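Local atomic coordinates of DNA polymerase sliding clamp C (Sulfolobus tokodaii, PDB entry 3AIZ), a protein that serves as a subunit of a ring-shaped sliding clamp that encircles DNA and tethers the polymerase and other DNA-processing proteins to it. Residues C[11-19]-C[71-79]; C[91-99]-C[107-115]. All coordinates share one frame; numbering follows the deposited sequence.

Interaction 1: C[11-19]-C[71-79]; sequences FSYIFRTLE and LEDFTDVLK. With SO4 (sulfate ion), chain G.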
loop_
_atom_site.group_PDB
_atom_site.type_symbol
_atom_site.label_atom_id
_atom_site.label_comp_id
_atom_site.label_asym_id
_atom_site.label_seq_id
_atom_site.Cartn_x
_atom_site.Cartn_y
_atom_site.Cartn_z
ATOM N N PHE C 11 -26.532 -14.372 -14.153
ATOM C CA PHE C 11 -27.604 -15.192 -13.602
ATOM C C PHE C 11 -27.268 -15.721 -12.208
ATOM O O PHE C 11 -28.136 -15.800 -11.341
ATOM C CB PHE C 11 -27.910 -16.356 -14.547
ATOM C CG PHE C 11 -29.043 -17.229 -14.093
ATOM C CD1 PHE C 11 -30.351 -16.924 -14.431
ATOM C CD2 PHE C 11 -28.800 -18.364 -13.337
ATOM C CE1 PHE C 11 -31.393 -17.729 -14.019
ATOM C CE2 PHE C 11 -29.841 -19.173 -12.922
ATOM C CZ PHE C 11 -31.138 -18.855 -13.264
ATOM N N SER C 12 -26.006 -16.078 -11.997
ATOM C CA SER C 12 -25.587 -16.658 -10.726
ATOM C C SER C 12 -25.672 -15.655 -9.578
ATOM O O SER C 12 -25.943 -16.029 -8.437
ATOM C CB SER C 12 -24.167 -17.218 -10.830
ATOM O OG SER C 12 -23.226 -16.185 -11.061
ATOM N N TYR C 13 -25.442 -14.383 -9.885
ATOM C CA TYR C 13 -25.438 -13.342 -8.858
ATOM C C TYR C 13 -26.817 -13.097 -8.250
ATOM O O TYR C 13 -26.927 -12.566 -7.144
ATOM C CB TYR C 13 -24.848 -12.040 -9.405
ATOM C CG TYR C 13 -23.336 -12.005 -9.374
ATOM C CD1 TYR C 13 -22.588 -12.432 -10.463
ATOM C CD2 TYR C 13 -22.657 -11.551 -8.250
ATOM C CE1 TYR C 13 -21.207 -12.405 -10.434
ATOM C CE2 TYR C 13 -21.278 -11.519 -8.213
ATOM C CZ TYR C 13 -20.557 -11.946 -9.307
ATOM O OH TYR C 13 -19.181 -11.916 -9.275
ATOM N N ILE C 14 -27.865 -13.481 -8.972
ATOM C CA ILE C 14 -29.220 -13.398 -8.442
ATOM C C ILE C 14 -29.337 -14.269 -7.196
ATOM O O ILE C 14 -29.997 -13.902 -6.224
ATOM C CB ILE C 14 -30.266 -13.869 -9.472
ATOM C CG1 ILE C 14 -30.201 -13.013 -10.738
ATOM C CG2 ILE C 14 -31.662 -13.827 -8.873
ATOM C CD1 ILE C 14 -31.190 -13.433 -11.804
ATOM N N PHE C 15 -28.679 -15.423 -7.236
ATOM C CA PHE C 15 -28.746 -16.394 -6.151
ATOM C C PHE C 15 -27.708 -16.107 -5.073
ATOM O O PHE C 15 -27.880 -16.487 -3.915
ATOM C CB PHE C 15 -28.581 -17.809 -6.703
ATOM C CG PHE C 15 -29.640 -18.192 -7.693
ATOM C CD1 PHE C 15 -29.541 -17.799 -9.016
ATOM C CD2 PHE C 15 -30.741 -18.932 -7.300
ATOM C CE1 PHE C 15 -30.519 -18.141 -9.928
ATOM C CE2 PHE C 15 -31.722 -19.278 -8.208
ATOM C CZ PHE C 15 -31.611 -18.883 -9.524
ATOM N N ARG C 16 -26.632 -15.431 -5.457
ATOM C CA ARG C 16 -25.626 -15.005 -4.495
ATOM C C ARG C 16 -26.179 -13.868 -3.638
ATOM O O ARG C 16 -25.816 -13.724 -2.470
ATOM C CB ARG C 16 -24.347 -14.574 -5.214
ATOM C CG ARG C 16 -23.774 -15.650 -6.124
ATOM C CD ARG C 16 -22.532 -15.170 -6.847
ATOM N NE ARG C 16 -21.459 -14.825 -5.920
ATOM C CZ ARG C 16 -20.242 -14.451 -6.298
ATOM N NH1 ARG C 16 -19.939 -14.378 -7.587
ATOM N NH2 ARG C 16 -19.325 -14.153 -5.387
ATOM N N THR C 17 -27.065 -13.068 -4.224
ATOM C CA THR C 17 -27.760 -12.026 -3.481
ATOM C C THR C 17 -28.685 -12.656 -2.447
ATOM O O THR C 17 -28.721 -12.235 -1.292
ATOM C CB THR C 17 -28.603 -11.125 -4.405
ATOM O OG1 THR C 17 -27.748 -10.430 -5.319
ATOM C CG2 THR C 17 -29.382 -10.110 -3.586
ATOM N N LEU C 18 -29.429 -13.671 -2.875
ATOM C CA LEU C 18 -30.390 -14.343 -2.006
ATOM C C LEU C 18 -29.729 -14.999 -0.796
ATOM O O LEU C 18 -30.346 -15.119 0.262
ATOM C CB LEU C 18 -31.197 -15.377 -2.793
ATOM C CG LEU C 18 -32.122 -14.836 -3.883
ATOM C CD1 LEU C 18 -32.790 -15.974 -4.636
ATOM C CD2 LEU C 18 -33.163 -13.904 -3.288
ATOM N N GLU C 19 -28.480 -15.425 -0.955
ATOM C CA GLU C 19 -27.744 -16.041 0.147
ATOM C C GLU C 19 -27.710 -15.129 1.366
ATOM O O GLU C 19 -27.671 -15.596 2.505
ATOM C CB GLU C 19 -26.315 -16.385 -0.275
ATOM C CG GLU C 19 -26.177 -17.690 -1.036
ATOM C CD GLU C 19 -24.732 -18.014 -1.366
ATOM O OE1 GLU C 19 -23.981 -17.086 -1.737
ATOM O OE2 GLU C 19 -24.348 -19.199 -1.258
ATOM N N LEU C 71 -29.523 -23.273 -0.773
ATOM C CA LEU C 71 -28.954 -22.228 -1.618
ATOM C C LEU C 71 -27.424 -22.219 -1.634
ATOM O O LEU C 71 -26.814 -21.896 -2.650
ATOM C CB LEU C 71 -29.490 -20.857 -1.199
ATOM C CG LEU C 71 -29.237 -19.699 -2.164
ATOM C CD1 LEU C 71 -29.826 -20.001 -3.531
ATOM C CD2 LEU C 71 -29.814 -18.412 -1.607
ATOM N N GLU C 72 -26.807 -22.573 -0.510
ATOM C CA GLU C 72 -25.350 -22.549 -0.405
ATOM C C GLU C 72 -24.678 -23.491 -1.405
ATOM O O GLU C 72 -23.742 -23.105 -2.106
ATOM C CB GLU C 72 -24.902 -22.893 1.017
ATOM C CG GLU C 72 -23.392 -22.873 1.204
ATOM C CD GLU C 72 -22.963 -23.388 2.565
ATOM O OE1 GLU C 72 -23.840 -23.581 3.434
ATOM O OE2 GLU C 72 -21.747 -23.599 2.765
ATOM N N ASP C 73 -25.156 -24.730 -1.459
ATOM C CA ASP C 73 -24.608 -25.720 -2.375
ATOM C C ASP C 73 -24.863 -25.319 -3.821
ATOM O O ASP C 73 -23.995 -25.472 -4.681
ATOM C CB ASP C 73 -25.219 -27.093 -2.101
ATOM C CG ASP C 73 -24.867 -27.619 -0.727
ATOM O OD1 ASP C 73 -23.816 -27.210 -0.187
ATOM O OD2 ASP C 73 -25.638 -28.442 -0.190
ATOM N N PHE C 74 -26.062 -24.809 -4.078
ATOM C CA PHE C 74 -26.450 -24.387 -5.417
ATOM C C PHE C 74 -25.618 -23.196 -5.875
ATOM O O PHE C 74 -25.294 -23.069 -7.055
ATOM C CB PHE C 74 -27.939 -24.039 -5.451
ATOM C CG PHE C 74 -28.443 -23.657 -6.812
ATOM C CD1 PHE C 74 -28.487 -24.589 -7.835
ATOM C CD2 PHE C 74 -28.887 -22.372 -7.066
ATOM C CE1 PHE C 74 -28.955 -24.241 -9.089
ATOM C CE2 PHE C 74 -29.358 -22.019 -8.315
ATOM C CZ PHE C 74 -29.392 -22.955 -9.329
ATOM N N THR C 75 -25.271 -22.326 -4.933
ATOM C CA THR C 75 -24.468 -21.150 -5.240
ATOM C C THR C 75 -22.984 -21.503 -5.319
ATOM O O THR C 75 -22.223 -20.866 -6.047
ATOM C CB THR C 75 -24.693 -20.030 -4.205
ATOM O OG1 THR C 75 -26.059 -19.601 -4.256
ATOM C CG2 THR C 75 -23.793 -18.842 -4.494
ATOM N N ASP C 76 -22.578 -22.526 -4.571
ATOM C CA ASP C 76 -21.196 -22.993 -4.606
ATOM C C ASP C 76 -20.792 -23.449 -6.006
ATOM O O ASP C 76 -19.640 -23.288 -6.407
ATOM C CB ASP C 76 -20.972 -24.127 -3.599
ATOM C CG ASP C 76 -20.634 -23.616 -2.208
ATOM O OD1 ASP C 76 -20.338 -22.411 -2.069
ATOM O OD2 ASP C 76 -20.656 -24.425 -1.255
ATOM N N VAL C 77 -21.740 -24.018 -6.746
ATOM C CA VAL C 77 -21.459 -24.475 -8.103
ATOM C C VAL C 77 -21.689 -23.359 -9.113
ATOM O O VAL C 77 -21.121 -23.373 -10.204
ATOM C CB VAL C 77 -22.308 -25.705 -8.494
ATOM C CG1 VAL C 77 -22.198 -26.785 -7.429
ATOM C CG2 VAL C 77 -23.756 -25.309 -8.707
ATOM N N LEU C 78 -22.524 -22.393 -8.744
ATOM C CA LEU C 78 -22.791 -21.246 -9.604
ATOM C C LEU C 78 -21.594 -20.303 -9.643
ATOM O O LEU C 78 -21.357 -19.630 -10.645
ATOM C CB LEU C 78 -24.039 -20.494 -9.137
ATOM C CG LEU C 78 -25.388 -21.176 -9.375
ATOM C CD1 LEU C 78 -26.518 -20.326 -8.819
ATOM C CD2 LEU C 78 -25.603 -21.451 -10.853
ATOM N N LYS C 79 -20.841 -20.261 -8.550
ATOM C CA LYS C 79 -19.651 -19.423 -8.477
ATOM C C LYS C 79 -18.573 -19.911 -9.440
ATOM O O LYS C 79 -17.650 -19.169 -9.779
ATOM C CB LYS C 79 -19.089 -19.403 -7.053
ATOM C CG LYS C 79 -19.967 -18.710 -6.028
ATOM C CD LYS C 79 -19.286 -18.688 -4.667
ATOM C CE LYS C 79 -20.156 -18.028 -3.609
ATOM N NZ LYS C 79 -19.476 -17.987 -2.284
HETATM S S SO4 G . -20.402 -14.019 -1.982
HETATM O O1 SO4 G . -21.378 -13.353 -1.124
HETATM O O2 SO4 G . -21.070 -15.061 -2.761
HETATM O O3 SO4 G . -19.800 -13.041 -2.885
HETATM O O4 SO4 G . -19.359 -14.621 -1.154
#

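Interaction 2: C[91-99]-C[107-115]; sequences TDENQNIKV and RTFTFPSIV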
loop_
_atom_site.group_PDB
_atom_site.type_symbol
_atom_site.label_atom_id
_atom_site.label_comp_id
_atom_site.label_asym_id
_atom_site.label_seq_id
_atom_site.Cartn_x
_atom_site.Cartn_y
_atom_site.Cartn_z
ATOM N N THR C 91 -34.582 -31.661 -14.142
ATOM C CA THR C 91 -35.016 -32.562 -13.081
ATOM C C THR C 91 -34.838 -34.015 -13.509
ATOM O O THR C 91 -35.323 -34.422 -14.565
ATOM C CB THR C 91 -36.490 -32.323 -12.705
ATOM O OG1 THR C 91 -36.667 -30.966 -12.282
ATOM C CG2 THR C 91 -36.910 -33.258 -11.582
ATOM N N ASP C 92 -34.147 -34.796 -12.684
ATOM C CA ASP C 92 -33.842 -36.186 -13.017
ATOM C C ASP C 92 -34.950 -37.152 -12.601
ATOM O O ASP C 92 -34.677 -38.301 -12.249
ATOM C CB ASP C 92 -32.511 -36.610 -12.388
ATOM C CG ASP C 92 -32.523 -36.522 -10.872
ATOM O OD1 ASP C 92 -33.611 -36.328 -10.290
ATOM O OD2 ASP C 92 -31.440 -36.650 -10.262
ATOM N N GLU C 93 -36.192 -36.681 -12.649
ATOM C CA GLU C 93 -37.355 -37.492 -12.283
ATOM C C GLU C 93 -37.422 -37.772 -10.782
ATOM O O GLU C 93 -38.504 -37.767 -10.191
ATOM C CB GLU C 93 -37.392 -38.799 -13.083
ATOM C CG GLU C 93 -37.507 -38.599 -14.589
ATOM C CD GLU C 93 -38.740 -37.803 -14.984
ATOM O OE1 GLU C 93 -39.797 -38.421 -15.232
ATOM O OE2 GLU C 93 -38.651 -36.558 -15.047
ATOM N N ASN C 94 -36.267 -38.017 -10.169
ATOM C CA ASN C 94 -36.188 -38.166 -8.720
ATOM C C ASN C 94 -36.368 -36.822 -8.026
ATOM O O ASN C 94 -36.027 -36.664 -6.852
ATOM C CB ASN C 94 -34.858 -38.801 -8.308
ATOM C CG ASN C 94 -34.828 -40.298 -8.547
ATOM O OD1 ASN C 94 -35.843 -40.905 -8.890
ATOM N ND2 ASN C 94 -33.661 -40.905 -8.359
ATOM N N GLN C 95 -36.897 -35.855 -8.771
ATOM C CA GLN C 95 -37.163 -34.516 -8.257
ATOM C C GLN C 95 -35.878 -33.729 -8.004
ATOM O O GLN C 95 -35.911 -32.510 -7.836
ATOM C CB GLN C 95 -38.020 -34.583 -6.988
ATOM C CG GLN C 95 -39.413 -35.155 -7.216
ATOM C CD GLN C 95 -40.197 -35.323 -5.928
ATOM O OE1 GLN C 95 -39.621 -35.444 -4.846
ATOM N NE2 GLN C 95 -41.522 -35.334 -6.038
ATOM N N ASN C 96 -34.748 -34.429 -7.987
ATOM C CA ASN C 96 -33.454 -33.792 -7.778
ATOM C C ASN C 96 -33.107 -32.808 -8.890
ATOM O O ASN C 96 -33.288 -33.100 -10.071
ATOM C CB ASN C 96 -32.354 -34.847 -7.647
ATOM C CG ASN C 96 -32.532 -35.723 -6.421
ATOM O OD1 ASN C 96 -31.973 -36.818 -6.341
ATOM N ND2 ASN C 96 -33.316 -35.243 -5.460
ATOM N N ILE C 97 -32.607 -31.640 -8.503
ATOM C CA ILE C 97 -32.242 -30.604 -9.461
ATOM C C ILE C 97 -30.887 -30.901 -10.107
ATOM O O ILE C 97 -29.952 -31.348 -9.439
ATOM C CB ILE C 97 -32.216 -29.211 -8.793
ATOM C CG1 ILE C 97 -32.022 -28.110 -9.837
ATOM C CG2 ILE C 97 -31.139 -29.145 -7.721
ATOM C CD1 ILE C 97 -33.205 -27.929 -10.761
ATOM N N LYS C 98 -30.790 -30.661 -11.412
ATOM C CA LYS C 98 -29.549 -30.876 -12.149
ATOM C C LYS C 98 -28.999 -29.573 -12.717
ATOM O O LYS C 98 -29.683 -28.873 -13.462
ATOM C CB LYS C 98 -29.758 -31.875 -13.290
ATOM C CG LYS C 98 -29.631 -33.332 -12.888
ATOM C CD LYS C 98 -29.657 -34.237 -14.112
ATOM C CE LYS C 98 -29.436 -35.692 -13.732
ATOM N NZ LYS C 98 -29.555 -36.601 -14.907
ATOM N N VAL C 99 -27.759 -29.254 -12.363
ATOM C CA VAL C 99 -27.091 -28.077 -12.899
ATOM C C VAL C 99 -25.961 -28.514 -13.824
ATOM O O VAL C 99 -25.018 -29.177 -13.393
ATOM C CB VAL C 99 -26.517 -27.192 -11.780
ATOM C CG1 VAL C 99 -26.045 -25.863 -12.344
ATOM C CG2 VAL C 99 -27.558 -26.968 -10.698
ATOM N N ARG C 107 -19.888 -30.376 -17.330
ATOM C CA ARG C 107 -19.946 -30.886 -15.966
ATOM C C ARG C 107 -21.355 -30.753 -15.396
ATOM O O ARG C 107 -22.040 -29.761 -15.639
ATOM C CB ARG C 107 -18.945 -30.136 -15.086
ATOM C CG ARG C 107 -19.069 -28.621 -15.173
ATOM C CD ARG C 107 -17.863 -27.926 -14.567
ATOM N NE ARG C 107 -17.952 -26.472 -14.667
ATOM C CZ ARG C 107 -17.767 -25.786 -15.791
ATOM N NH1 ARG C 107 -17.864 -24.465 -15.790
ATOM N NH2 ARG C 107 -17.492 -26.422 -16.920
ATOM N N THR C 108 -21.783 -31.757 -14.637
ATOM C CA THR C 108 -23.128 -31.761 -14.072
ATOM C C THR C 108 -23.142 -32.027 -12.569
ATOM O O THR C 108 -22.717 -33.088 -12.110
ATOM C CB THR C 108 -24.033 -32.794 -14.769
ATOM O OG1 THR C 108 -24.279 -32.382 -16.119
ATOM C CG2 THR C 108 -25.361 -32.920 -14.035
ATOM N N PHE C 109 -23.633 -31.052 -11.811
ATOM C CA PHE C 109 -23.827 -31.211 -10.377
ATOM C C PHE C 109 -25.283 -31.563 -10.090
ATOM O O PHE C 109 -26.187 -31.142 -10.812
ATOM C CB PHE C 109 -23.456 -29.925 -9.636
ATOM C CG PHE C 109 -22.002 -29.565 -9.725
ATOM C CD1 PHE C 109 -21.507 -28.889 -10.827
ATOM C CD2 PHE C 109 -21.131 -29.884 -8.697
ATOM C CE1 PHE C 109 -20.173 -28.551 -10.908
ATOM C CE2 PHE C 109 -19.795 -29.547 -8.772
ATOM C CZ PHE C 109 -19.315 -28.880 -9.878
ATOM N N THR C 110 -25.510 -32.334 -9.034
ATOM C CA THR C 110 -26.863 -32.703 -8.641
ATOM C C THR C 110 -27.085 -32.465 -7.153
ATOM O O THR C 110 -26.231 -32.784 -6.330
ATOM C CB THR C 110 -27.172 -34.172 -8.980
ATOM O OG1 THR C 110 -27.408 -34.296 -10.387
ATOM C CG2 THR C 110 -28.407 -34.642 -8.229
ATOM N N PHE C 111 -28.236 -31.896 -6.818
ATOM C CA PHE C 111 -28.566 -31.612 -5.429
ATOM C C PHE C 111 -29.825 -32.359 -5.017
ATOM O O PHE C 111 -30.773 -32.465 -5.795
ATOM C CB PHE C 111 -28.751 -30.107 -5.225
ATOM C CG PHE C 111 -27.600 -29.285 -5.728
ATOM C CD1 PHE C 111 -27.628 -28.738 -7.000
ATOM C CD2 PHE C 111 -26.488 -29.068 -4.934
ATOM C CE1 PHE C 111 -26.568 -27.983 -7.469
ATOM C CE2 PHE C 111 -25.424 -28.313 -5.396
ATOM C CZ PHE C 111 -25.465 -27.770 -6.666
ATOM N N PRO C 112 -29.837 -32.889 -3.787
ATOM C CA PRO C 112 -31.014 -33.590 -3.273
ATOM C C PRO C 112 -32.149 -32.606 -3.026
ATOM O O PRO C 112 -31.893 -31.459 -2.656
ATOM C CB PRO C 112 -30.520 -34.160 -1.942
ATOM C CG PRO C 112 -29.447 -33.217 -1.517
ATOM C CD PRO C 112 -28.754 -32.824 -2.789
ATOM N N SER C 113 -33.384 -33.044 -3.239
ATOM C CA SER C 113 -34.537 -32.196 -2.972
ATOM C C SER C 113 -34.820 -32.136 -1.477
ATOM O O SER C 113 -34.577 -33.099 -0.747
ATOM C CB SER C 113 -35.768 -32.699 -3.725
ATOM O OG SER C 113 -35.582 -32.589 -5.124
ATOM N N ILE C 114 -35.328 -30.993 -1.026
ATOM C CA ILE C 114 -35.650 -30.798 0.381
ATOM C C ILE C 114 -37.041 -30.196 0.528
ATOM O O ILE C 114 -37.613 -29.693 -0.440
ATOM C CB ILE C 114 -34.621 -29.883 1.066
ATOM C CG1 ILE C 114 -34.497 -28.563 0.303
ATOM C CG2 ILE C 114 -33.267 -30.571 1.148
ATOM C CD1 ILE C 114 -33.407 -27.658 0.833
ATOM N N VAL C 115 -37.588 -30.253 1.738
ATOM C CA VAL C 115 -38.905 -29.685 1.998
ATOM C C VAL C 115 -38.900 -28.177 1.766
ATOM O O VAL C 115 -38.087 -27.450 2.338
ATOM C CB VAL C 115 -39.395 -29.992 3.426
ATOM C CG1 VAL C 115 -39.758 -31.462 3.553
ATOM C CG2 VAL C 115 -38.339 -29.608 4.449
#

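Interaction 1: C[11-19]-C[71-79]
The Phe15 ring takes the edge of Phe74 over one face in an edge-to-face stack, centroids 5.1 Å apart and planes at 73°, with Phe74 CE2 lying off-centre near Phe15 CD2 and CE2. Leu71 CD1 sits at the edge of the Phe15 ring, 4.0 Å from Phe15 CD2, while Leu78 CD1 comes in obliquely. Phe15 is thus a knob in a hole formed by Leu71, Phe74, Thr75 and Leu78. With chi1 at -177°, Phe74 CG lies opposite its own backbone N, which carries the ring edge across to Phe15. The Arg16 guanidinium has Lys79 CG over one face and a sulfate, probably from the crystallisation liquor, at its edge. Arg16 NE donates to sulfate O2 at 3.2 Å, and Arg16 NH2 to sulfate O3 at 2.8 Å, with a weak bond to O2. The bend at chi3 (62°) turns the guanidinium alongside the extended Lys79, whose NZ comes to 3.4 Å from sulfate O2; two cationic chains thereby frame one anion. Nearer the backbone, Arg16 CG rests on Thr75 CG2 at 3.6 Å. Glu19 meets Thr75 from the opposite direction, its carboxylate over the threonine methyl. Thr75 OG1 itself turns back to Leu71 O, entering above the carbonyl plane. Ile25 and Leu27 of strand 24-29 back Phe15. The two helices run roughly antiparallel, their segment axes approaching to 9.5 Å, and pack on a sheet with Arg16 and Lys79 on the side away from it, consistent with the helix pairs that line the DNA channel of PCNA-type clamps.

Interaction 2: C[91-99]-C[107-115]
Asp92 brings OD2 to the methyl of Thr110, near the point where the chain turns into an antiparallel beta hairpin made by strands 97-102 and 106-111. Gln95 follows, its CB 3.7 Å from Ser113 OG, and Asn96 sets CB over Phe111 O and beside Thr110 CG2. Ile97 opens the regular pairing opposite Phe111, a hydrogen-bonded pair. Its O accepts Phe111 N at 3.2 Å, in the carbonyl plane and nearly straight (166°), whereas the return bond from Ile97 N to Phe111 O is weak and bent. Ile97 CG2, placed between the backbone N and the carbonyl carbon because CG1 is anti to N (chi1 -172°), touches Phe111 CB at 3.6 Å and lies at the ring edge. Lys98 faces Thr110 in the non-hydrogen-bonded pair between. Their side chains run alongside each other in the same direction, Lys98 CG 3.5 Å from Thr110 OG1, on the sheet face away from Ile97 and Val99. Val99 then forms the second hydrogen-bonded pair with Phe109: Val99 N reaches Phe109 O at 2.9 Å, and Phe109 N reaches Val99 O at 2.8 Å. The outer strand is covered in turn, since Arg107 to Thr110 pair antiparallel with a strand of the neighbouring sliding clamp B subunit, and the sheet continues across the interface. On the buried face, where Val99 also touches Phe74 of helix 71-78, two hydrophobic branches share the edge of one ring: Val99 CG2 meets Phe111 CE1 in the ring plane at 3.5 Å, beside the Ile97 branch.

From the N terminus, helix 8-18 follows strand 2-5, and interaction 1 closes a long loop back to it through 71-79, enclosing five strands, from two of the sheets, but no helix. Only after that loop has ended does interaction 2 close its own short one, the hairpin 97-102/106-111, so the two neither nest nor cross but follow in series, their centres about 15 Å apart. Helix 71-78 joins them: Phe74 CE1 lies 3.5 Å from Val99 CG2, and Val77 CG1 packs on Phe109 and Phe111. The helix pair is thereby tied to the hairpin at the subunit interface, beside which the sliding clamp B subunit also touches Asp76 and Val77.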